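Side-chain contacts in hydrogenase expression/formation protein HypE (Desulfovibrio vulgaris subsp. vulgaris, PDB 2Z1U), which binds ATP and magnesium and takes part in hydrogenase maturation, probably, as in other HypE proteins, by using ATP to make the cyanide ligands of the metal site: residues G15-A18 with S19-I23; A285-A288 with V289-G293; T180-S183 with Q184-G187; V79-V82 with S83-G86. One frame throughout, in Å; residues are numbered along the deposited sequence.

Interaction 1: residues G15-A18 with S19-I23; sequences GGRA and SHRLI. With ATP (adenosine-5'-triphosphate), chain D.
Ser-19 and Ala-18 lie at the heart of this first turn of helix 17-31, where Ser-19 reaches back past the helix start to Gly-15. With OG anti to the carbonyl carbon (chi1 -86°), the Ser-19 hydroxyl accepts a bond from Gly-15 N, OG to N 3.0 Å. A second bond ties the same oxygen to Tyr-12 O, so one buried hydroxyl pins the incoming loop at two points. Ala-18 works through its backbone: its O takes the nearly straight bond from Leu-22 N at 2.9 Å. Ala-18 CB lies 4.1 Å from Arg-21 NH2, obliquely to the guanidinium. Arg-21 and Arg-17 run side by side in the same direction, their guanidinium planes 33° apart. The like charges come close, with Arg-17 NH2 3.4 Å from Arg-21 NE. Gly-16 holds the N-cap position, and its O receives His-20 N at 3.1 Å. His-20 ND1 also turns to Gly-16 O, which sits at the ring edge, though the 2.5 Å between them is doubtfully short. His-20 NE2 leaves the turn to bond Glu-232 of the second subunit. Ile-23 CD1 rests 3.2 Å from C8 of an ATP molecule. This is the N-terminal turn of a helix bordering an ATP site shared between the two subunits.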
loop_
_atom_site.group_PDB
_atom_site.type_symbol
_atom_site.label_atom_id
_atom_site.label_comp_id
_atom_site.label_asym_id
_atom_site.label_seq_id
_atom_site.Cartn_x
_atom_site.Cartn_y
_atom_site.Cartn_z
ATOM N N GLY A 15 18.172 -1.297 -5.092
ATOM C CA GLY A 15 18.306 -1.649 -3.685
ATOM C C GLY A 15 19.700 -1.455 -3.112
ATOM O O GLY A 15 19.962 -1.873 -1.983
ATOM N N GLY A 16 20.589 -0.821 -3.881
ATOM C CA GLY A 16 21.991 -0.600 -3.497
ATOM C C GLY A 16 22.260 0.745 -2.838
ATOM O O GLY A 16 21.380 1.305 -2.186
ATOM N N ARG A 17 23.474 1.266 -3.012
ATOM C CA ARG A 17 23.900 2.502 -2.337
ATOM C C ARG A 17 23.084 3.756 -2.713
ATOM O O ARG A 17 22.723 4.548 -1.837
ATOM C CB ARG A 17 25.414 2.758 -2.521
ATOM C CG ARG A 17 25.919 2.683 -3.967
ATOM C CD ARG A 17 27.282 3.414 -4.179
ATOM N NE ARG A 17 27.129 4.859 -4.011
ATOM C CZ ARG A 17 26.586 5.681 -4.911
ATOM N NH1 ARG A 17 26.158 5.230 -6.088
ATOM N NH2 ARG A 17 26.475 6.969 -4.630
ATOM N N ALA A 18 22.817 3.934 -4.008
ATOM C CA ALA A 18 22.001 5.054 -4.496
ATOM C C ALA A 18 20.539 4.962 -3.994
ATOM O O ALA A 18 19.925 5.984 -3.646
ATOM C CB ALA A 18 22.044 5.120 -6.012
ATOM N N SER A 19 19.994 3.749 -3.965
ATOM C CA SER A 19 18.668 3.514 -3.377
ATOM C C SER A 19 18.603 4.048 -1.950
ATOM O O SER A 19 17.701 4.817 -1.613
ATOM C CB SER A 19 18.300 2.018 -3.381
ATOM O OG SER A 19 17.697 1.626 -4.603
ATOM N N HIS A 20 19.569 3.642 -1.122
ATOM C CA HIS A 20 19.601 4.037 0.282
ATOM C C HIS A 20 19.789 5.551 0.434
ATOM O O HIS A 20 19.218 6.160 1.337
ATOM C CB HIS A 20 20.675 3.253 1.055
ATOM C CG HIS A 20 20.411 1.779 1.123
ATOM N ND1 HIS A 20 20.908 0.888 0.195
ATOM C CD2 HIS A 20 19.680 1.040 1.991
ATOM C CE1 HIS A 20 20.501 -0.333 0.491
ATOM N NE2 HIS A 20 19.762 -0.270 1.582
ATOM N N ARG A 21 20.575 6.148 -0.461
ATOM C CA ARG A 21 20.763 7.603 -0.503
ATOM C C ARG A 21 19.448 8.352 -0.789
ATOM O O ARG A 21 19.088 9.297 -0.080
ATOM C CB ARG A 21 21.825 7.952 -1.547
ATOM C CG ARG A 21 22.362 9.361 -1.447
ATOM C CD ARG A 21 23.800 9.503 -2.012
ATOM N NE ARG A 21 23.994 8.948 -3.360
ATOM C CZ ARG A 21 23.407 9.394 -4.475
ATOM N NH1 ARG A 21 22.533 10.399 -4.441
ATOM N NH2 ARG A 21 23.677 8.810 -5.638
ATOM N N LEU A 22 18.729 7.921 -1.822
ATOM C CA LEU A 22 17.427 8.510 -2.148
ATOM C C LEU A 22 16.500 8.450 -0.929
ATOM O O LEU A 22 15.882 9.445 -0.570
ATOM C CB LEU A 22 16.776 7.761 -3.306
ATOM C CG LEU A 22 15.961 8.446 -4.410
ATOM C CD1 LEU A 22 14.887 7.508 -4.877
ATOM C CD2 LEU A 22 15.382 9.831 -4.071
ATOM N N ILE A 23 16.420 7.276 -0.298
ATOM C CA ILE A 23 15.563 7.068 0.869
ATOM C C ILE A 23 15.944 8.014 2.019
ATOM O O ILE A 23 15.082 8.717 2.536
ATOM C CB ILE A 23 15.564 5.587 1.330
ATOM C CG1 ILE A 23 14.834 4.710 0.308
ATOM C CG2 ILE A 23 14.917 5.445 2.706
ATOM C CD1 ILE A 23 15.024 3.197 0.552
HETATM P PG ATP D . 12.736 -4.714 -0.841
HETATM O O1G ATP D . 11.743 -3.604 -1.229
HETATM O O2G ATP D . 13.985 -4.659 -1.667
HETATM O O3G ATP D . 12.123 -6.104 -0.749
HETATM P PB ATP D . 12.596 -4.016 1.983
HETATM O O1B ATP D . 11.125 -3.753 1.601
HETATM O O2B ATP D . 12.869 -4.916 3.150
HETATM O O3B ATP D . 13.340 -4.450 0.633
HETATM P PA ATP D . 13.303 -1.325 1.375
HETATM O O1A ATP D . 14.654 -1.375 0.666
HETATM O O2A ATP D . 12.148 -1.248 0.417
HETATM O O3A ATP D . 13.220 -2.595 2.406
HETATM O "O5'" ATP D . 13.246 -0.177 2.448
HETATM C "C5'" ATP D . 14.375 0.171 3.261
HETATM C "C4'" ATP D . 13.891 1.186 4.274
HETATM O "O4'" ATP D . 13.582 2.389 3.541
HETATM C "C3'" ATP D . 12.613 0.758 4.974
HETATM O "O3'" ATP D . 12.686 1.191 6.346
HETATM C "C2'" ATP D . 11.497 1.532 4.263
HETATM O "O2'" ATP D . 10.449 1.842 5.182
HETATM C "C1'" ATP D . 12.221 2.803 3.776
HETATM N N9 ATP D . 11.683 3.341 2.498
HETATM C C8 ATP D . 11.875 2.857 1.262
HETATM N N7 ATP D . 11.241 3.628 0.348
HETATM C C5 ATP D . 10.607 4.590 1.043
HETATM C C6 ATP D . 9.737 5.742 0.707
HETATM N N6 ATP D . 9.403 5.970 -0.583
HETATM N N1 ATP D . 9.304 6.503 1.706
HETATM C C2 ATP D . 9.606 6.294 3.003
HETATM N N3 ATP D . 10.408 5.266 3.369
HETATM C C4 ATP D . 10.914 4.417 2.438
#

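Interaction 2: residues A285-A288 with V289-G293; sequences AALA and VLREG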
loop_
_atom_site.group_PDB
_atom_site.type_symbol
_atom_site.label_atom_id
_atom_site.label_comp_id
_atom_site.label_asym_id
_atom_site.label_seq_id
_atom_site.Cartn_x
_atom_site.Cartn_y
_atom_site.Cartn_z
ATOM N N ALA A 285 -26.768 20.241 14.049
ATOM C CA ALA A 285 -25.454 20.297 14.709
ATOM C C ALA A 285 -24.322 19.802 13.784
ATOM O O ALA A 285 -23.281 20.449 13.685
ATOM C CB ALA A 285 -25.474 19.527 16.029
ATOM N N ALA A 286 -24.540 18.690 13.074
ATOM C CA ALA A 286 -23.541 18.170 12.135
ATOM C C ALA A 286 -23.244 19.167 11.017
ATOM O O ALA A 286 -22.085 19.396 10.664
ATOM C CB ALA A 286 -23.984 16.814 11.542
ATOM N N LEU A 287 -24.301 19.755 10.471
ATOM C CA LEU A 287 -24.193 20.776 9.437
ATOM C C LEU A 287 -23.405 21.993 9.927
ATOM O O LEU A 287 -22.641 22.577 9.161
ATOM C CB LEU A 287 -25.591 21.246 8.999
ATOM C CG LEU A 287 -25.964 21.147 7.525
ATOM C CD1 LEU A 287 -27.106 22.124 7.218
ATOM C CD2 LEU A 287 -24.779 21.329 6.557
ATOM N N ALA A 288 -23.626 22.399 11.181
ATOM C CA ALA A 288 -22.859 23.494 11.770
ATOM C C ALA A 288 -21.366 23.157 11.770
ATOM O O ALA A 288 -20.526 24.008 11.496
ATOM C CB ALA A 288 -23.336 23.810 13.200
ATOM N N VAL A 289 -21.041 21.908 12.079
ATOM C CA VAL A 289 -19.653 21.454 12.090
ATOM C C VAL A 289 -19.062 21.417 10.670
ATOM O O VAL A 289 -17.951 21.898 10.434
ATOM C CB VAL A 289 -19.519 20.091 12.835
ATOM C CG1 VAL A 289 -18.166 19.439 12.570
ATOM C CG2 VAL A 289 -19.741 20.307 14.352
ATOM N N LEU A 290 -19.811 20.874 9.726
ATOM C CA LEU A 290 -19.404 20.783 8.328
ATOM C C LEU A 290 -19.123 22.166 7.751
ATOM O O LEU A 290 -18.180 22.333 6.936
ATOM C CB LEU A 290 -20.490 20.088 7.505
ATOM C CG LEU A 290 -20.813 18.642 7.890
ATOM C CD1 LEU A 290 -22.062 18.177 7.159
ATOM C CD2 LEU A 290 -19.632 17.742 7.562
ATOM N N ARG A 291 -19.885 23.189 8.120
ATOM C CA ARG A 291 -19.665 24.570 7.665
ATOM C C ARG A 291 -18.281 25.125 8.032
ATOM O O ARG A 291 -17.759 26.008 7.349
ATOM C CB ARG A 291 -20.764 25.505 8.200
ATOM C CG ARG A 291 -22.087 25.339 7.466
ATOM C CD ARG A 291 -23.116 26.353 7.994
ATOM N NE ARG A 291 -24.433 26.089 7.425
ATOM C CZ ARG A 291 -25.503 25.686 8.106
ATOM N NH1 ARG A 291 -25.465 25.491 9.421
ATOM N NH2 ARG A 291 -26.628 25.482 7.449
ATOM N N GLU A 292 -17.690 24.574 9.088
ATOM C CA GLU A 292 -16.381 25.009 9.556
ATOM C C GLU A 292 -15.252 24.114 9.061
ATOM O O GLU A 292 -14.093 24.432 9.285
ATOM C CB GLU A 292 -16.362 25.165 11.083
ATOM C CG GLU A 292 -17.407 26.128 11.577
ATOM C CD GLU A 292 -17.141 26.643 12.977
ATOM O OE1 GLU A 292 -17.658 27.710 13.301
ATOM O OE2 GLU A 292 -16.417 25.993 13.747
ATOM N N GLY A 293 -15.595 23.045 8.336
ATOM C CA GLY A 293 -14.601 22.112 7.787
ATOM C C GLY A 293 -14.081 22.559 6.436
ATOM O O GLY A 293 -14.564 23.542 5.893
#
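Three successive bonds of the i to i+4 kind join residues 285-288 to 289-291: Val-289 N to Ala-285 O, Leu-290 N to Ala-286 O at 2.9 Å, and Arg-291 N to Leu-287 O. Beyond them the spacing shortens, since Glu-292 N and Gly-293 N bond to Val-289 O and Leu-290 O, three residues back.

Leu-287 and Arg-291 make the main side-chain meeting. The arginine chain is extended from CG to NE, and CG, set anti to the carbonyl carbon by chi1 of -75°, passes 3.3 Å from Leu-287 O. This carries the guanidinium back along the helix until Leu-287 CG lies over one of its faces, 4.3 Å above the plane and offset toward the rim. The side chains come nearest at Leu-287 CD1 and Arg-291 NH2, 3.4 Å apart. Arg-291 also touches a crystal neighbour. On the buried side, Leu-290 CD1 comes within 4.2 Å of Leu-287 CD2, and Leu-290 CG presses against Ala-286 O at 3.1 Å. Leu-287 and Leu-290, with Ala-286, continue onto Leu-169 of strand 167-170, whereas Val-289 packs on Val-204, Leu-208 and Val-212 of helix 202-212. The apolar face set against strand and helix, with arginine and glutamate outward, is that of an amphipathic helix lying on the mixed sheet of the AIR synthase-related C-terminal domain.

Interaction 3: residues T180-S183 with Q184-G187; sequences TILS and QRQG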
loop_
_atom_site.group_PDB
_atom_site.type_symbol
_atom_site.label_atom_id
_atom_site.label_comp_id
_atom_site.label_asym_id
_atom_site.label_seq_id
_atom_site.Cartn_x
_atom_site.Cartn_y
_atom_site.Cartn_z
ATOM N N THR A 180 -11.304 19.902 -12.911
ATOM C CA THR A 180 -9.976 20.504 -13.072
ATOM C C THR A 180 -8.945 19.602 -13.709
ATOM O O THR A 180 -8.176 20.079 -14.534
ATOM C CB THR A 180 -9.448 21.336 -11.846
ATOM O OG1 THR A 180 -8.097 20.972 -11.519
ATOM C CG2 THR A 180 -10.331 21.189 -10.664
ATOM N N ILE A 181 -8.937 18.308 -13.374
ATOM C CA ILE A 181 -7.965 17.421 -14.017
ATOM C C ILE A 181 -8.323 17.197 -15.506
ATOM O O ILE A 181 -7.437 17.223 -16.359
ATOM C CB ILE A 181 -7.660 16.084 -13.233
ATOM C CG1 ILE A 181 -8.588 14.962 -13.651
ATOM C CG2 ILE A 181 -7.558 16.256 -11.713
ATOM C CD1 ILE A 181 -7.868 14.017 -14.548
ATOM N N LEU A 182 -9.616 17.029 -15.807
ATOM C CA LEU A 182 -10.101 16.816 -17.173
ATOM C C LEU A 182 -9.896 18.032 -18.073
ATOM O O LEU A 182 -9.608 17.882 -19.262
ATOM C CB LEU A 182 -11.580 16.403 -17.172
ATOM C CG LEU A 182 -11.998 14.924 -17.319
ATOM C CD1 LEU A 182 -10.869 13.908 -17.173
ATOM C CD2 LEU A 182 -13.177 14.571 -16.394
ATOM N N SER A 183 -10.045 19.229 -17.504
ATOM C CA SER A 183 -9.760 20.461 -18.230
ATOM C C SER A 183 -8.255 20.749 -18.344
ATOM O O SER A 183 -7.803 21.226 -19.384
ATOM C CB SER A 183 -10.532 21.653 -17.650
ATOM O OG SER A 183 -10.135 21.936 -16.327
ATOM N N GLN A 184 -7.484 20.449 -17.294
ATOM C CA GLN A 184 -6.013 20.516 -17.369
ATOM C C GLN A 184 -5.485 19.655 -18.508
ATOM O O GLN A 184 -4.646 20.097 -19.302
ATOM C CB GLN A 184 -5.354 20.054 -16.064
ATOM C CG GLN A 184 -5.154 21.143 -15.033
ATOM C CD GLN A 184 -4.145 22.198 -15.468
ATOM O OE1 GLN A 184 -2.990 21.890 -15.768
ATOM N NE2 GLN A 184 -4.579 23.450 -15.491
ATOM N N ARG A 185 -6.007 18.431 -18.585
ATOM C CA ARG A 185 -5.546 17.422 -19.536
ATOM C C ARG A 185 -5.820 17.814 -20.990
ATOM O O ARG A 185 -5.248 17.225 -21.910
ATOM C CB ARG A 185 -6.182 16.068 -19.204
ATOM C CG ARG A 185 -5.305 14.872 -19.511
ATOM C CD ARG A 185 -5.535 13.768 -18.501
ATOM N NE ARG A 185 -6.781 13.047 -18.722
ATOM C CZ ARG A 185 -7.344 12.220 -17.844
ATOM N NH1 ARG A 185 -6.787 12.008 -16.656
ATOM N NH2 ARG A 185 -8.476 11.608 -18.159
ATOM N N GLN A 186 -6.683 18.812 -21.184
ATOM C CA GLN A 186 -7.000 19.347 -22.509
ATOM C C GLN A 186 -6.512 20.789 -22.672
ATOM O O GLN A 186 -6.908 21.482 -23.614
ATOM C CB GLN A 186 -8.509 19.285 -22.765
ATOM C CG GLN A 186 -9.104 17.889 -22.687
ATOM C CD GLN A 186 -10.582 17.864 -23.023
ATOM O OE1 GLN A 186 -11.285 18.870 -22.882
ATOM N NE2 GLN A 186 -11.066 16.707 -23.475
ATOM N N GLY A 187 -5.668 21.233 -21.743
ATOM C CA GLY A 187 -5.091 22.577 -21.767
ATOM C C GLY A 187 -6.074 23.721 -21.579
ATOM O O GLY A 187 -5.844 24.823 -22.077
#
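Ser-183 O is held by two amides at the close of helix 176-184. Gln-186 N reaches it at 3.2 Å from above the carbonyl plane, 71° out of it, and Leu-188 N is its second partner. The preceding turn is tighter: Gln-184 N to Thr-180 O and Arg-185 N to Ile-181 O are both 2.9 Å. A chi1 of -88° sets Gln-184 CG 3.2 Å from Thr-180 O, and the bend at chi2 then leads the amide away from residues 180-183. The bonds of Leu-188 N to Ser-183 O and of Gly-187 N to Gln-184 O form a Schellman motif, with Gly-187 as the C-prime residue at positive phi (66°).

Arg-185 runs alongside both Ile-181 and Leu-182, pointing the same way. Bends at chi2 and chi3 bring its guanidinium against the ends of those chains. Leu-182 CD1 lies over one face, 3.5 Å from Arg-185 NH2. Ile-181 CD1 approaches obliquely; its 3.1 Å to Arg-185 NH1 is too short to be taken at face value. Carbonyls from distant parts of the chain fix the group: NH1 bonds to Asp-61 O, and NH2 bonds to Pro-340 O close to the C terminus. Ser-183 OG turns back to Leu-179 O, one turn earlier in the helix, while Ile-181 also touches Ile-342.

Interaction 4: residues V79-V82 with S83-G86; sequences VNDV and SMLG. With MG (magnesium ion), chain C; ATP (adenosine-5'-triphosphate), chain B.
Helix 70-83 gives way here to a type I turn over Ser-83 to Gly-86, with Ser-83 N bonded to Val-79 O, Met-84 N to Asn-80 O, and Leu-85 N to Val-82 O at the shorter i to i+3 spacing. Val-79 O is gripped twice by Ser-83. Placing OG beside the backbone N (chi1 -62°) brings the hydroxyl to Val-79 O at 3.0 Å, and it arrives from the face of the carbonyl plane opposite to that of Ser-83 N at 3.1 Å. Met-84, bent at chi2 and chi3, curls round Asn-80 O, which touches both its CG and its CE at 3.3 Å. Asp-81 belongs to the magnesium-ATP site: its OD2 binds magnesium at 2.2 Å, and the same ion takes ATP O2B at 2.0 Å and a water. Asp-220 of the same chain and Asp-41 of the second subunit also bind this ion, so the metal bridges nucleotide and both chains. The Asn-80 amide is held by Leu-201 N and Ala-199 O, just before helix 202-212. That helix receives Ser-83 and Met-84 through Val-205, while Val-79 and Val-82 pack on Pro-89 of strand 87-99 and Leu-85 meets Ala-52 of strand 50-58.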
loop_
_atom_site.group_PDB
_atom_site.type_symbol
_atom_site.label_atom_id
_atom_site.label_comp_id
_atom_site.label_asym_id
_atom_site.label_seq_id
_atom_site.Cartn_x
_atom_site.Cartn_y
_atom_site.Cartn_z
ATOM N N VAL A 79 -5.827 9.519 4.379
ATOM C CA VAL A 79 -6.264 10.158 5.628
ATOM C C VAL A 79 -7.815 10.179 5.654
ATOM O O VAL A 79 -8.436 9.771 6.649
ATOM C CB VAL A 79 -5.671 11.596 5.779
ATOM C CG1 VAL A 79 -6.424 12.422 6.850
ATOM C CG2 VAL A 79 -4.176 11.553 6.114
ATOM N N ASN A 80 -8.436 10.617 4.548
ATOM C CA ASN A 80 -9.896 10.662 4.462
ATOM C C ASN A 80 -10.569 9.290 4.581
ATOM O O ASN A 80 -11.528 9.149 5.341
ATOM C CB ASN A 80 -10.381 11.412 3.189
ATOM C CG ASN A 80 -10.009 12.887 3.221
ATOM O OD1 ASN A 80 -9.545 13.395 4.248
ATOM N ND2 ASN A 80 -10.131 13.560 2.093
ATOM N N ASP A 81 -10.086 8.292 3.841
ATOM C CA ASP A 81 -10.699 6.966 3.886
ATOM C C ASP A 81 -10.691 6.349 5.298
ATOM O O ASP A 81 -11.686 5.787 5.743
ATOM C CB ASP A 81 -10.044 6.014 2.866
ATOM C CG ASP A 81 -10.942 5.749 1.662
ATOM O OD1 ASP A 81 -10.548 5.032 0.714
ATOM O OD2 ASP A 81 -12.083 6.233 1.685
ATOM N N VAL A 82 -9.551 6.433 5.975
ATOM C CA VAL A 82 -9.467 6.004 7.377
ATOM C C VAL A 82 -10.505 6.740 8.243
ATOM O O VAL A 82 -11.192 6.113 9.062
ATOM C CB VAL A 82 -8.051 6.190 7.941
ATOM C CG1 VAL A 82 -8.039 5.969 9.474
ATOM C CG2 VAL A 82 -7.055 5.232 7.238
ATOM N N SER A 83 -10.621 8.056 8.047
ATOM C CA SER A 83 -11.606 8.895 8.761
ATOM C C SER A 83 -13.057 8.467 8.571
ATOM O O SER A 83 -13.877 8.622 9.491
ATOM C CB SER A 83 -11.460 10.384 8.391
ATOM O OG SER A 83 -10.169 10.893 8.757
ATOM N N MET A 84 -13.380 7.936 7.387
ATOM C CA MET A 84 -14.767 7.514 7.084
ATOM C C MET A 84 -15.305 6.436 8.025
ATOM O O MET A 84 -16.510 6.301 8.173
ATOM C CB MET A 84 -14.905 7.060 5.623
ATOM C CG MET A 84 -14.537 8.100 4.561
ATOM S SD MET A 84 -15.449 9.665 4.652
ATOM C CE MET A 84 -14.452 10.655 5.786
ATOM N N LEU A 85 -14.416 5.664 8.649
ATOM C CA LEU A 85 -14.830 4.696 9.661
ATOM C C LEU A 85 -14.864 5.299 11.069
ATOM O O LEU A 85 -14.823 4.568 12.059
ATOM C CB LEU A 85 -13.914 3.473 9.640
ATOM C CG LEU A 85 -14.619 2.115 9.584
ATOM C CD1 LEU A 85 -15.317 1.928 8.226
ATOM C CD2 LEU A 85 -13.631 0.978 9.851
ATOM N N GLY A 86 -14.944 6.626 11.164
ATOM C CA GLY A 86 -15.057 7.288 12.460
ATOM C C GLY A 86 -13.796 7.081 13.272
ATOM O O GLY A 86 -13.856 6.925 14.494
HETATM MG MG MG C . -13.622 6.422 0.118
HETATM P PG ATP B . -11.697 5.270 -4.534
HETATM O O1G ATP B . -10.588 4.221 -4.739
HETATM O O2G ATP B . -12.548 5.427 -5.756
HETATM O O3G ATP B . -11.215 6.590 -3.950
HETATM P PB ATP B . -12.582 4.023 -2.055
HETATM O O1B ATP B . -11.065 3.785 -1.912
HETATM O O2B ATP B . -13.301 4.685 -0.920
HETATM O O3B ATP B . -12.790 4.744 -3.471
HETATM P PA ATP B . -12.912 1.534 -3.400
HETATM O O1A ATP B . -13.905 1.775 -4.533
HETATM O O2A ATP B . -11.482 1.604 -3.858
HETATM O O3A ATP B . -13.264 2.571 -2.183
HETATM O "O5'" ATP B . -13.210 0.196 -2.631
HETATM C "C5'" ATP B . -14.546 -0.262 -2.379
HETATM C "C4'" ATP B . -14.432 -1.475 -1.481
HETATM O "O4'" ATP B . -13.828 -2.520 -2.269
HETATM C "C3'" ATP B . -13.519 -1.243 -0.289
HETATM O "O3'" ATP B . -14.078 -1.935 0.845
HETATM C "C2'" ATP B . -12.192 -1.903 -0.675
HETATM O "O2'" ATP B . -11.546 -2.429 0.486
HETATM C "C1'" ATP B . -12.635 -3.025 -1.635
HETATM N N9 ATP B . -11.643 -3.319 -2.704
HETATM C C8 ATP B . -11.384 -2.595 -3.802
HETATM N N7 ATP B . -10.428 -3.193 -4.550
HETATM C C5 ATP B . -10.060 -4.297 -3.875
HETATM C C6 ATP B . -9.083 -5.392 -4.086
HETATM N N6 ATP B . -8.288 -5.373 -5.178
HETATM N N1 ATP B . -9.022 -6.352 -3.169
HETATM C C2 ATP B . -9.788 -6.392 -2.061
HETATM N N3 ATP B . -10.707 -5.426 -1.822
HETATM C C4 ATP B . -10.866 -4.391 -2.687
HETATM O O HOH W 1 -15.316 6.335 -1.724
#

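In the fold
From the N terminus the order is interaction 1, interaction 4, interaction 3 and interaction 2. Each is a local contact at a helix turn or helix end, closing no long loop; they follow in series, and none nests within or crosses another. Interaction 1 opens helix 17-31 beside one ATP, and interaction 4 ends helix 70-83 beside the other and leads into strand 87-99; their centres lie about 33 Å apart, and both touch the second subunit. Interaction 3 ends helix 176-184 near the C-terminal tail. Interaction 2 falls in helix 280-291, its centre about 17 Å from that of interaction 4. Helix 202-212 packs against both 79-86 and 285-293, linking the N-terminal and C-terminal family regions.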